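Long-range contacts in accelerated cell death 11 (Arabidopsis thaliana, PDB 4NTG), which selectively transfers ceramide-1-phosphate and phytoceramide-1-phosphate between membranes, and does not carry ceramide lacking the headgroup phosphate: residues 60-65 and 103-108; 109-114 and 134-139. The protein carries 1 engineered substitution. One frame throughout, in Å; residues are numbered along the deposited sequence.

Contact 1: 60-65 and 103-108; sequences MAYVAK and LRVKRG. Engineered in segment 60-65: Ala61 (natural residue Asp). With 1PZ ((2S,3R,4E)-2-(dodecanoylamino)-3-hydroxyoctadec-4-en-1-yl dihydrogen phosphate), chain C.
Tyr62 and Lys65 on helix 60-65 meet Gly108 and Val105 on helix 103-108, the axes running at 131° to each other and approaching to 9.6 Å. This wide, obliquely antiparallel pairing belongs to the all-helical GLTP fold, and ceramide-1-phosphate lies against the two segments. A modest 248 Å² is buried between them, consistent with the lipid occupying part of the intervening space. CA of Lys65 and CA of Val105 approach to 6.4 Å, and there Lys65 CB packs on Val105 CG2 at 3.5 Å. At the other end Tyr62 CG is anti to the backbone N (chi1 179°), which carries the ring across to Gly108; its CE1 lies 3.9 Å from Gly108 CA, where the glycine leaves room for the ring. The Val105 carbonyl oxygen lies at the ring edge, close to its plane, while the hydroxyl is hydrogen-bonded to Cys41 O on helix 34-49. Next to the ring, Tyr62 CB touches the acyl chain at CBD, and Ala61, an engineered residue (Asp in nature), has its CB 3.5 Å from CAQ of the sphingoid chain. Lys65 and Arg104 grip the headgroup from the two helices: Lys65 NZ donates to phosphate oxygen OAZ, though the exact length of that bond is doubtful. Arg100 and His144 are further partners of the lipid. A salt bridge from Arg104 NH2 to the Trp207 carboxylate probably steadies the guanidinium, whose edge faces the phosphate as Arg104 NE donates to OBA at 2.8 Å, with an N-H...O angle of 150°.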
ATOM      1  N   MET A  60      -6.688   2.481   9.967  1.00 38.58           N
ATOM      2  CA  MET A  60      -7.704   3.508   9.739  1.00 40.77           C
ATOM      3  C   MET A  60      -7.171   4.657   8.897  1.00 38.21           C
ATOM      4  O   MET A  60      -7.879   5.193   8.044  1.00 44.99           O
ATOM      5  CB  MET A  60      -8.279   4.008  11.064  1.00 40.34           C
ATOM      6  CG  MET A  60      -8.905   2.872  11.870  1.00 55.12           C
ATOM      7  SD  MET A  60      -9.596   3.305  13.486  1.00 73.84           S
ATOM      8  CE  MET A  60      -8.371   4.444  14.125  1.00 41.19           C
ATOM      9  N   ALA A  61      -5.908   5.005   9.117  1.00 38.17           N
ATOM     10  CA  ALA A  61      -5.257   6.074   8.366  1.00 43.29           C
ATOM     11  C   ALA A  61      -5.134   5.695   6.892  1.00 45.01           C
ATOM     12  O   ALA A  61      -5.290   6.543   6.012  1.00 49.89           O
ATOM     13  CB  ALA A  61      -3.901   6.364   8.946  1.00 35.81           C
ATOM     14  N   TYR A  62      -4.844   4.423   6.638  1.00 40.55           N
ATOM     15  CA  TYR A  62      -4.768   3.901   5.275  1.00 39.38           C
ATOM     16  C   TYR A  62      -6.148   3.796   4.656  1.00 40.98           C
ATOM     17  O   TYR A  62      -6.359   4.270   3.519  1.00 40.85           O
ATOM     18  CB  TYR A  62      -4.069   2.531   5.246  1.00 43.70           C
ATOM     19  CG  TYR A  62      -3.971   1.910   3.868  1.00 43.96           C
ATOM     20  CD1 TYR A  62      -3.071   2.391   2.925  1.00 42.17           C
ATOM     21  CD2 TYR A  62      -4.767   0.825   3.518  1.00 46.93           C
ATOM     22  CE1 TYR A  62      -2.974   1.812   1.660  1.00 51.72           C
ATOM     23  CE2 TYR A  62      -4.681   0.244   2.253  1.00 50.61           C
ATOM     24  CZ  TYR A  62      -3.785   0.741   1.333  1.00 50.70           C
ATOM     25  OH  TYR A  62      -3.703   0.159   0.089  1.00 49.86           O
ATOM     26  N   VAL A  63      -7.081   3.179   5.395  1.00 35.12           N
ATOM     27  CA  VAL A  63      -8.461   3.020   4.912  1.00 34.01           C
ATOM     28  C   VAL A  63      -9.126   4.356   4.583  1.00 40.50           C
ATOM     29  O   VAL A  63      -9.924   4.444   3.644  1.00 48.85           O
ATOM     30  CB  VAL A  63      -9.348   2.178   5.868  1.00 42.70           C
ATOM     31  CG1 VAL A  63     -10.831   2.275   5.472  1.00 29.49           C
ATOM     32  CG2 VAL A  63      -8.909   0.716   5.855  1.00 39.02           C
ATOM     33  N   ALA A  64      -8.770   5.411   5.313  1.00 37.27           N
ATOM     34  CA  ALA A  64      -9.377   6.719   5.041  1.00 44.93           C
ATOM     35  C   ALA A  64      -8.992   7.219   3.643  1.00 48.46           C
ATOM     36  O   ALA A  64      -9.834   7.784   2.926  1.00 44.57           O
ATOM     37  CB  ALA A  64      -9.016   7.751   6.131  1.00 30.79           C
ATOM     38  N   LYS A  65      -7.727   7.004   3.262  1.00 41.85           N
ATOM     39  CA  LYS A  65      -7.235   7.430   1.950  1.00 50.91           C
ATOM     40  C   LYS A  65      -7.862   6.604   0.817  1.00 56.02           C
ATOM     41  O   LYS A  65      -8.343   7.161  -0.177  1.00 47.54           O
ATOM     42  CB  LYS A  65      -5.705   7.321   1.887  1.00 47.41           C
ATOM     43  CG  LYS A  65      -4.969   8.128   2.936  1.00 39.86           C
ATOM     44  CD  LYS A  65      -5.400   9.583   2.904  1.00 45.45           C
ATOM     45  CE  LYS A  65      -4.596  10.410   3.894  1.00 40.66           C
ATOM     46  NZ  LYS A  65      -5.357  11.612   4.297  1.00 45.97           N
ATOM     47  N   LEU A 103      -1.010   9.555  -3.657  1.00 46.25           N
ATOM     48  CA  LEU A 103       0.386   9.456  -3.220  1.00 45.98           C
ATOM     49  C   LEU A 103       0.539   8.749  -1.858  1.00 43.07           C
ATOM     50  O   LEU A 103       1.463   7.947  -1.671  1.00 37.48           O
ATOM     51  CB  LEU A 103       1.027  10.845  -3.191  1.00 41.54           C
ATOM     52  CG  LEU A 103       2.505  10.975  -2.820  1.00 51.14           C
ATOM     53  CD1 LEU A 103       3.398  10.048  -3.647  1.00 51.64           C
ATOM     54  CD2 LEU A 103       2.944  12.411  -3.020  1.00 54.67           C
ATOM     55  N   ARG A 104      -0.352   9.027  -0.909  1.00 38.39           N
ATOM     56  CA  ARG A 104      -0.247   8.329   0.374  1.00 43.25           C
ATOM     57  C   ARG A 104      -0.554   6.845   0.207  1.00 44.70           C
ATOM     58  O   ARG A 104       0.125   5.999   0.796  1.00 49.23           O
ATOM     59  CB  ARG A 104      -1.113   8.965   1.456  1.00 37.45           C
ATOM     60  CG  ARG A 104      -0.497  10.230   2.052  1.00 48.11           C
ATOM     61  CD  ARG A 104      -1.030  11.492   1.390  1.00 48.72           C
ATOM     62  NE  ARG A 104      -0.514  12.708   2.017  1.00 54.39           N
ATOM     63  CZ  ARG A 104       0.645  13.278   1.693  1.00 51.57           C
ATOM     64  NH1 ARG A 104       1.050  14.384   2.310  1.00 40.36           N
ATOM     65  NH2 ARG A 104       1.404  12.739   0.751  1.00 45.44           N
ATOM     66  N   VAL A 105      -1.548   6.538  -0.627  1.00 38.65           N
ATOM     67  CA  VAL A 105      -1.924   5.153  -0.910  1.00 32.56           C
ATOM     68  C   VAL A 105      -0.794   4.374  -1.591  1.00 37.17           C
ATOM     69  O   VAL A 105      -0.545   3.210  -1.253  1.00 37.97           O
ATOM     70  CB  VAL A 105      -3.229   5.083  -1.724  1.00 38.36           C
ATOM     71  CG1 VAL A 105      -3.472   3.669  -2.269  1.00 34.87           C
ATOM     72  CG2 VAL A 105      -4.402   5.530  -0.864  1.00 37.44           C
ATOM     73  N   LYS A 106      -0.097   5.021  -2.525  1.00 39.05           N
ATOM     74  CA  LYS A 106       1.065   4.410  -3.172  1.00 36.90           C
ATOM     75  C   LYS A 106       2.108   4.006  -2.125  1.00 36.94           C
ATOM     76  O   LYS A 106       2.722   2.942  -2.216  1.00 48.03           O
ATOM     77  CB  LYS A 106       1.678   5.364  -4.196  1.00 38.37           C
ATOM     78  CG  LYS A 106       2.824   4.775  -5.010  1.00 40.48           C
ATOM     79  CD  LYS A 106       4.195   5.029  -4.375  1.00 42.74           C
ATOM     80  CE  LYS A 106       4.476   6.519  -4.168  1.00 37.36           C
ATOM     81  NZ  LYS A 106       5.865   6.724  -3.652  1.00 35.87           N
ATOM     82  N   ARG A 107       2.295   4.839  -1.115  1.00 39.90           N
ATOM     83  CA  ARG A 107       3.252   4.506  -0.066  1.00 36.87           C
ATOM     84  C   ARG A 107       2.772   3.315   0.762  1.00 38.89           C
ATOM     85  O   ARG A 107       3.570   2.436   1.100  1.00 39.35           O
ATOM     86  CB  ARG A 107       3.549   5.730   0.804  1.00 39.89           C
ATOM     87  CG  ARG A 107       4.287   6.835   0.050  1.00 41.70           C
ATOM     88  CD  ARG A 107       4.623   8.016   0.933  1.00 41.04           C
ATOM     89  NE  ARG A 107       5.080   9.154   0.139  1.00 43.67           N
ATOM     90  CZ  ARG A 107       4.781  10.422   0.411  1.00 42.44           C
ATOM     91  NH1 ARG A 107       4.035  10.719   1.474  1.00 37.05           N
ATOM     92  NH2 ARG A 107       5.234  11.391  -0.376  1.00 35.89           N
ATOM     93  N   GLY A 108       1.471   3.274   1.060  1.00 34.15           N
ATOM     94  CA  GLY A 108       0.874   2.116   1.707  1.00 32.30           C
ATOM     95  C   GLY A 108       1.247   0.829   0.977  1.00 40.93           C
ATOM     96  O   GLY A 108       1.745  -0.114   1.609  1.00 46.85           O
TER
HETATM   97  CAS 1PZ C 301      -0.735   3.980  22.661  1.00 80.63           C
HETATM   98  CAF 1PZ C 301      -1.448   3.391  21.440  1.00 80.60           C
HETATM   99  CAG 1PZ C 301      -0.416   3.168  20.322  1.00 74.67           C
HETATM  100  CAH 1PZ C 301      -0.629   4.204  19.202  1.00 67.30           C
HETATM  101  CAI 1PZ C 301       0.453   4.017  18.117  1.00 63.21           C
HETATM  102  CAJ 1PZ C 301      -0.009   4.667  16.814  1.00 57.13           C
HETATM  103  CAK 1PZ C 301       0.133   3.634  15.684  1.00 54.98           C
HETATM  104  CAL 1PZ C 301       0.636   4.348  14.416  1.00 54.06           C
HETATM  105  CAM 1PZ C 301      -0.529   5.003  13.643  1.00 53.00           C
HETATM  106  CAN 1PZ C 301       0.053   5.367  12.248  1.00 44.82           C
HETATM  107  CAO 1PZ C 301      -0.928   6.297  11.524  1.00 50.03           C
HETATM  108  CAP 1PZ C 301      -0.075   7.339  10.739  1.00 55.02           C
HETATM  109  CAQ 1PZ C 301      -0.663   7.515   9.327  1.00 61.66           C
HETATM  110  CAE 1PZ C 301      -0.343   8.915   8.856  1.00 63.73           C
HETATM  111  CAD 1PZ C 301      -1.366   9.840   8.667  1.00 67.50           C
HETATM  112  CAC 1PZ C 301      -1.096  11.138   7.879  1.00 67.52           C
HETATM  113  OAR 1PZ C 301      -0.098  11.868   8.511  1.00 73.02           O
HETATM  114  CAB 1PZ C 301      -0.636  10.733   6.496  1.00 61.70           C
HETATM  115  CAA 1PZ C 301      -0.858  11.884   5.541  1.00 65.96           C
HETATM  116  OBB 1PZ C 301      -2.237  12.094   5.270  1.00 55.59           O
HETATM  117  PAX 1PZ C 301      -2.746  13.563   4.952  1.00 48.88           P
HETATM  118  OAZ 1PZ C 301      -4.172  13.528   5.338  1.00 52.25           O
HETATM  119  OBA 1PZ C 301      -2.745  13.751   3.379  1.00 33.71           O
HETATM  120  OAY 1PZ C 301      -1.971  14.622   5.656  1.00 49.30           O
HETATM  121  NAW 1PZ C 301      -1.355   9.571   6.058  1.00 48.64           N
HETATM  122  CAU 1PZ C 301      -0.703   8.543   5.407  1.00 48.08           C
HETATM  123  OAV 1PZ C 301       0.581   8.571   4.975  1.00 49.93           O
HETATM  124  CAT 1PZ C 301      -1.571   7.282   5.188  1.00 45.56           C
HETATM  125  CBC 1PZ C 301      -0.620   6.056   5.213  1.00 43.62           C
HETATM  126  CBD 1PZ C 301      -1.364   4.928   5.892  1.00 49.39           C
HETATM  127  CBE 1PZ C 301      -0.438   3.691   6.078  1.00 43.83           C
HETATM  128  CBF 1PZ C 301       0.756   4.070   6.974  1.00 43.10           C
HETATM  129  CBG 1PZ C 301       0.730   3.236   8.275  1.00 50.89           C
HETATM  130  CBH 1PZ C 301       1.589   1.981   8.069  1.00 52.10           C
HETATM  131  CBI 1PZ C 301       2.504   1.797   9.286  1.00 44.34           C
HETATM  132  CBJ 1PZ C 301       2.958   0.344   9.269  1.00 44.43           C
HETATM  133  CBK 1PZ C 301       3.644  -0.011  10.585  1.00 51.29           C
HETATM  134  CBL 1PZ C 301       3.702  -1.519  10.678  1.00 47.04           C

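Contact 2: 109-114 and 134-139; sequences LDMVKV and KSYAQV. With 1PZ ((2S,3R,4E)-2-(dodecanoylamino)-3-hydroxyoctadec-4-en-1-yl dihydrogen phosphate), chain C.
Val114 and Met111 of helix 109-114 pack on Ser135 and Val139 of helix 134-139 in a roughly antiparallel pair, the axes 8.8 Å apart at closest and 144° between their directions. The 370 Å² buried here involves no polar bond between the segments; it is apolar helix-helix packing. The tight part runs along the buried side. Val114 CG1 rests on Ser135 CB at 3.4 Å, its CG2 meets Val139 CG2 at 3.9 Å, and the two valine side chains lie alongside one another, pointing opposite ways. Val139 CG1 in turn sits 3.7 Å from Met111 N, so the valine branch lies against the backbone of the partner helix as well as its side chains. Met111 reaches farther than its CB direction suggests: CG is anti to the backbone N (chi1 176°), the chain then bends at chi2, and CE ends 3.3 Å from Ser135 OG, at the edge of the Tyr136 ring near its plane. The Ser135 hydroxyl itself is hydrogen-bonded to Pro131 O within its own helix. This same methionine methyl touches the acyl chain of the lipid, with CE 3.5 Å from CBJ, and Tyr136 CD1 stands 3.9 Å from CBI; together they form part of the wall around that chain. At the more exposed edge, Gln138 and Asp110 give up little surface, 30 and 23 Å². Gln138, its chain extended, still brings NE2 to 3.3 Å from Val114 CG2, and Asp110 offers its CB to Val139 CG1. Around the pair, Asp110 also touches Ile191 on helix 173-199, Tyr136 OH is hydrogen-bonded to His144 ND1, and its side chain touches Ile148, Arg149 and Val152 of helix 146-155.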
ATOM      1  N   LEU A 109       1.033   0.795  -0.344  1.00 37.58           N
ATOM      2  CA  LEU A 109       1.340  -0.382  -1.163  1.00 38.69           C
ATOM      3  C   LEU A 109       2.821  -0.757  -1.056  1.00 39.86           C
ATOM      4  O   LEU A 109       3.165  -1.905  -0.752  1.00 37.86           O
ATOM      5  CB  LEU A 109       0.943  -0.149  -2.625  1.00 34.47           C
ATOM      6  CG  LEU A 109      -0.505   0.274  -2.911  1.00 31.42           C
ATOM      7  CD1 LEU A 109      -0.690   0.580  -4.390  1.00 24.20           C
ATOM      8  CD2 LEU A 109      -1.488  -0.802  -2.451  1.00 25.70           C
ATOM      9  N   ASP A 110       3.693   0.222  -1.294  1.00 47.83           N
ATOM     10  CA  ASP A 110       5.133   0.042  -1.096  1.00 46.93           C
ATOM     11  C   ASP A 110       5.467  -0.524   0.300  1.00 45.79           C
ATOM     12  O   ASP A 110       6.229  -1.501   0.417  1.00 43.03           O
ATOM     13  CB  ASP A 110       5.862   1.366  -1.314  1.00 46.35           C
ATOM     14  CG  ASP A 110       7.226   1.180  -1.934  1.00 44.95           C
ATOM     15  OD1 ASP A 110       7.530   0.050  -2.359  1.00 51.20           O
ATOM     16  OD2 ASP A 110       7.992   2.160  -2.016  1.00 53.10           O
ATOM     17  N   MET A 111       4.886   0.083   1.341  1.00 38.49           N
ATOM     18  CA  MET A 111       5.017  -0.402   2.716  1.00 37.35           C
ATOM     19  C   MET A 111       4.816  -1.913   2.816  1.00 35.49           C
ATOM     20  O   MET A 111       5.683  -2.628   3.308  1.00 36.82           O
ATOM     21  CB  MET A 111       3.996   0.281   3.624  1.00 46.24           C
ATOM     22  CG  MET A 111       4.010  -0.256   5.061  1.00 53.08           C
ATOM     23  SD  MET A 111       5.601   0.098   5.825  1.00 51.73           S
ATOM     24  CE  MET A 111       5.555  -0.909   7.293  1.00 52.01           C
ATOM     25  N   VAL A 112       3.671  -2.388   2.338  1.00 41.61           N
ATOM     26  CA  VAL A 112       3.349  -3.813   2.369  1.00 50.42           C
ATOM     27  C   VAL A 112       4.364  -4.639   1.571  1.00 48.13           C
ATOM     28  O   VAL A 112       4.842  -5.680   2.035  1.00 42.47           O
ATOM     29  CB  VAL A 112       1.925  -4.067   1.848  1.00 48.45           C
ATOM     30  CG1 VAL A 112       1.738  -5.557   1.495  1.00 41.97           C
ATOM     31  CG2 VAL A 112       0.913  -3.578   2.884  1.00 27.21           C
ATOM     32  N   LYS A 113       4.695  -4.148   0.381  1.00 40.40           N
ATOM     33  CA  LYS A 113       5.674  -4.794  -0.475  1.00 40.76           C
ATOM     34  C   LYS A 113       7.019  -5.008   0.244  1.00 37.46           C
ATOM     35  O   LYS A 113       7.559  -6.123   0.222  1.00 38.28           O
ATOM     36  CB  LYS A 113       5.849  -3.990  -1.776  1.00 45.24           C
ATOM     37  CG  LYS A 113       7.117  -4.331  -2.585  1.00 39.06           C
ATOM     38  CD  LYS A 113       7.163  -3.606  -3.929  1.00 38.52           C
ATOM     39  CE  LYS A 113       8.513  -3.800  -4.629  1.00 50.13           C
ATOM     40  NZ  LYS A 113       9.646  -3.103  -3.929  1.00 54.33           N
ATOM     41  N   VAL A 114       7.543  -3.964   0.895  1.00 40.63           N
ATOM     42  CA  VAL A 114       8.847  -4.055   1.577  1.00 41.67           C
ATOM     43  C   VAL A 114       8.732  -4.912   2.831  1.00 44.42           C
ATOM     44  O   VAL A 114       9.626  -5.721   3.123  1.00 49.53           O
ATOM     45  CB  VAL A 114       9.466  -2.659   1.887  1.00 42.60           C
ATOM     46  CG1 VAL A 114      10.770  -2.791   2.685  1.00 30.74           C
ATOM     47  CG2 VAL A 114       9.744  -1.896   0.591  1.00 37.23           C
ATOM     48  N   LYS A 134      12.290  -1.895   9.622  1.00 36.79           N
ATOM     49  CA  LYS A 134      13.076  -1.646   8.417  1.00 43.11           C
ATOM     50  C   LYS A 134      12.186  -1.164   7.265  1.00 54.57           C
ATOM     51  O   LYS A 134      12.520  -0.183   6.578  1.00 51.70           O
ATOM     52  CB  LYS A 134      13.848  -2.898   7.988  1.00 46.32           C
ATOM     53  CG  LYS A 134      14.945  -3.362   8.962  1.00 56.23           C
ATOM     54  CD  LYS A 134      15.660  -4.627   8.441  1.00 61.96           C
ATOM     55  CE  LYS A 134      16.639  -5.215   9.457  1.00 66.20           C
ATOM     56  NZ  LYS A 134      17.427  -6.330   8.850  1.00 74.73           N
ATOM     57  N   SER A 135      11.053  -1.841   7.058  1.00 47.98           N
ATOM     58  CA  SER A 135      10.176  -1.495   5.946  1.00 44.50           C
ATOM     59  C   SER A 135       9.541  -0.122   6.182  1.00 45.55           C
ATOM     60  O   SER A 135       9.440   0.703   5.264  1.00 41.13           O
ATOM     61  CB  SER A 135       9.126  -2.595   5.697  1.00 47.71           C
ATOM     62  OG  SER A 135       8.269  -2.794   6.802  1.00 57.16           O
ATOM     63  N   TYR A 136       9.146   0.139   7.421  1.00 45.76           N
ATOM     64  CA  TYR A 136       8.619   1.450   7.773  1.00 44.33           C
ATOM     65  C   TYR A 136       9.685   2.561   7.673  1.00 40.84           C
ATOM     66  O   TYR A 136       9.404   3.665   7.196  1.00 39.64           O
ATOM     67  CB  TYR A 136       8.006   1.436   9.179  1.00 46.43           C
ATOM     68  CG  TYR A 136       7.412   2.769   9.540  1.00 44.55           C
ATOM     69  CD1 TYR A 136       6.128   3.107   9.121  1.00 38.25           C
ATOM     70  CD2 TYR A 136       8.140   3.710  10.266  1.00 35.88           C
ATOM     71  CE1 TYR A 136       5.578   4.318   9.430  1.00 33.02           C
ATOM     72  CE2 TYR A 136       7.596   4.940  10.573  1.00 33.98           C
ATOM     73  CZ  TYR A 136       6.312   5.235  10.155  1.00 44.73           C
ATOM     74  OH  TYR A 136       5.758   6.458  10.451  1.00 51.67           O
ATOM     75  N   ALA A 137      10.900   2.292   8.134  1.00 34.86           N
ATOM     76  CA  ALA A 137      11.955   3.311   8.004  1.00 46.32           C
ATOM     77  C   ALA A 137      12.194   3.654   6.528  1.00 46.29           C
ATOM     78  O   ALA A 137      12.386   4.810   6.158  1.00 51.33           O
ATOM     79  CB  ALA A 137      13.258   2.850   8.679  1.00 38.27           C
ATOM     80  N   GLN A 138      12.169   2.636   5.681  1.00 39.01           N
ATOM     81  CA  GLN A 138      12.424   2.841   4.267  1.00 33.02           C
ATOM     82  C   GLN A 138      11.296   3.553   3.529  1.00 38.31           C
ATOM     83  O   GLN A 138      11.565   4.413   2.690  1.00 43.88           O
ATOM     84  CB  GLN A 138      12.707   1.520   3.571  1.00 30.71           C
ATOM     85  CG  GLN A 138      13.000   1.704   2.099  1.00 43.38           C
ATOM     86  CD  GLN A 138      13.130   0.396   1.392  1.00 55.02           C
ATOM     87  OE1 GLN A 138      13.995  -0.417   1.723  1.00 61.21           O
ATOM     88  NE2 GLN A 138      12.256   0.160   0.424  1.00 59.74           N
ATOM     89  N   VAL A 139      10.042   3.194   3.808  1.00 32.94           N
ATOM     90  CA  VAL A 139       8.939   3.733   3.008  1.00 38.35           C
ATOM     91  C   VAL A 139       8.365   5.064   3.567  1.00 56.44           C
ATOM     92  O   VAL A 139       8.104   6.003   2.802  1.00 49.45           O
ATOM     93  CB  VAL A 139       7.815   2.689   2.790  1.00 37.00           C
ATOM     94  CG1 VAL A 139       6.672   3.289   1.981  1.00 43.66           C
ATOM     95  CG2 VAL A 139       8.339   1.445   2.095  1.00 27.81           C
TER
HETATM   96  CAS 1PZ C 301      -0.735   3.980  22.661  1.00 80.63           C
HETATM   97  CAF 1PZ C 301      -1.448   3.391  21.440  1.00 80.60           C
HETATM   98  CAG 1PZ C 301      -0.416   3.168  20.322  1.00 74.67           C
HETATM   99  CAH 1PZ C 301      -0.629   4.204  19.202  1.00 67.30           C
HETATM  100  CAI 1PZ C 301       0.453   4.017  18.117  1.00 63.21           C
HETATM  101  CAJ 1PZ C 301      -0.009   4.667  16.814  1.00 57.13           C
HETATM  102  CAK 1PZ C 301       0.133   3.634  15.684  1.00 54.98           C
HETATM  103  CAL 1PZ C 301       0.636   4.348  14.416  1.00 54.06           C
HETATM  104  CAM 1PZ C 301      -0.529   5.003  13.643  1.00 53.00           C
HETATM  105  CAN 1PZ C 301       0.053   5.367  12.248  1.00 44.82           C
HETATM  106  CAO 1PZ C 301      -0.928   6.297  11.524  1.00 50.03           C
HETATM  107  CAP 1PZ C 301      -0.075   7.339  10.739  1.00 55.02           C
HETATM  108  CAQ 1PZ C 301      -0.663   7.515   9.327  1.00 61.66           C
HETATM  109  CAE 1PZ C 301      -0.343   8.915   8.856  1.00 63.73           C
HETATM  110  CAD 1PZ C 301      -1.366   9.840   8.667  1.00 67.50           C
HETATM  111  CAC 1PZ C 301      -1.096  11.138   7.879  1.00 67.52           C
HETATM  112  OAR 1PZ C 301      -0.098  11.868   8.511  1.00 73.02           O
HETATM  113  CAB 1PZ C 301      -0.636  10.733   6.496  1.00 61.70           C
HETATM  114  CAA 1PZ C 301      -0.858  11.884   5.541  1.00 65.96           C
HETATM  115  OBB 1PZ C 301      -2.237  12.094   5.270  1.00 55.59           O
HETATM  116  PAX 1PZ C 301      -2.746  13.563   4.952  1.00 48.88           P
HETATM  117  OAZ 1PZ C 301      -4.172  13.528   5.338  1.00 52.25           O
HETATM  118  OBA 1PZ C 301      -2.745  13.751   3.379  1.00 33.71           O
HETATM  119  OAY 1PZ C 301      -1.971  14.622   5.656  1.00 49.30           O
HETATM  120  NAW 1PZ C 301      -1.355   9.571   6.058  1.00 48.64           N
HETATM  121  CAU 1PZ C 301      -0.703   8.543   5.407  1.00 48.08           C
HETATM  122  OAV 1PZ C 301       0.581   8.571   4.975  1.00 49.93           O
HETATM  123  CAT 1PZ C 301      -1.571   7.282   5.188  1.00 45.56           C
HETATM  124  CBC 1PZ C 301      -0.620   6.056   5.213  1.00 43.62           C
HETATM  125  CBD 1PZ C 301      -1.364   4.928   5.892  1.00 49.39           C
HETATM  126  CBE 1PZ C 301      -0.438   3.691   6.078  1.00 43.83           C
HETATM  127  CBF 1PZ C 301       0.756   4.070   6.974  1.00 43.10           C
HETATM  128  CBG 1PZ C 301       0.730   3.236   8.275  1.00 50.89           C
HETATM  129  CBH 1PZ C 301       1.589   1.981   8.069  1.00 52.10           C
HETATM  130  CBI 1PZ C 301       2.504   1.797   9.286  1.00 44.34           C
HETATM  131  CBJ 1PZ C 301       2.958   0.344   9.269  1.00 44.43           C
HETATM  132  CBK 1PZ C 301       3.644  -0.011  10.585  1.00 51.29           C
HETATM  133  CBL 1PZ C 301       3.702  -1.519  10.678  1.00 47.04           C

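How the contacts relate
Both contacts are largely buried and share helix 98-120, which meets helix 56-72 in contact 1 and, directly afterwards, helix 129-139 in contact 2. Their centres lie 13 Å apart, and they touch through Arg107 O against Val139 CG1 at 3.3 Å. The lipid spans both, and the chemistry divides along it: contact 1 joins charged headgroup recognition to the first carbons of the acyl chain and part of the sphingoid chain, whereas contact 2 meets only the acyl chain, farther along, with a methionine methyl and a tyrosine ring. Contact 2 buries more protein surface and has one exposed edge, at Gln138; no touching residue of contact 1 is exposed. His144 bonds both the lipid and Tyr136.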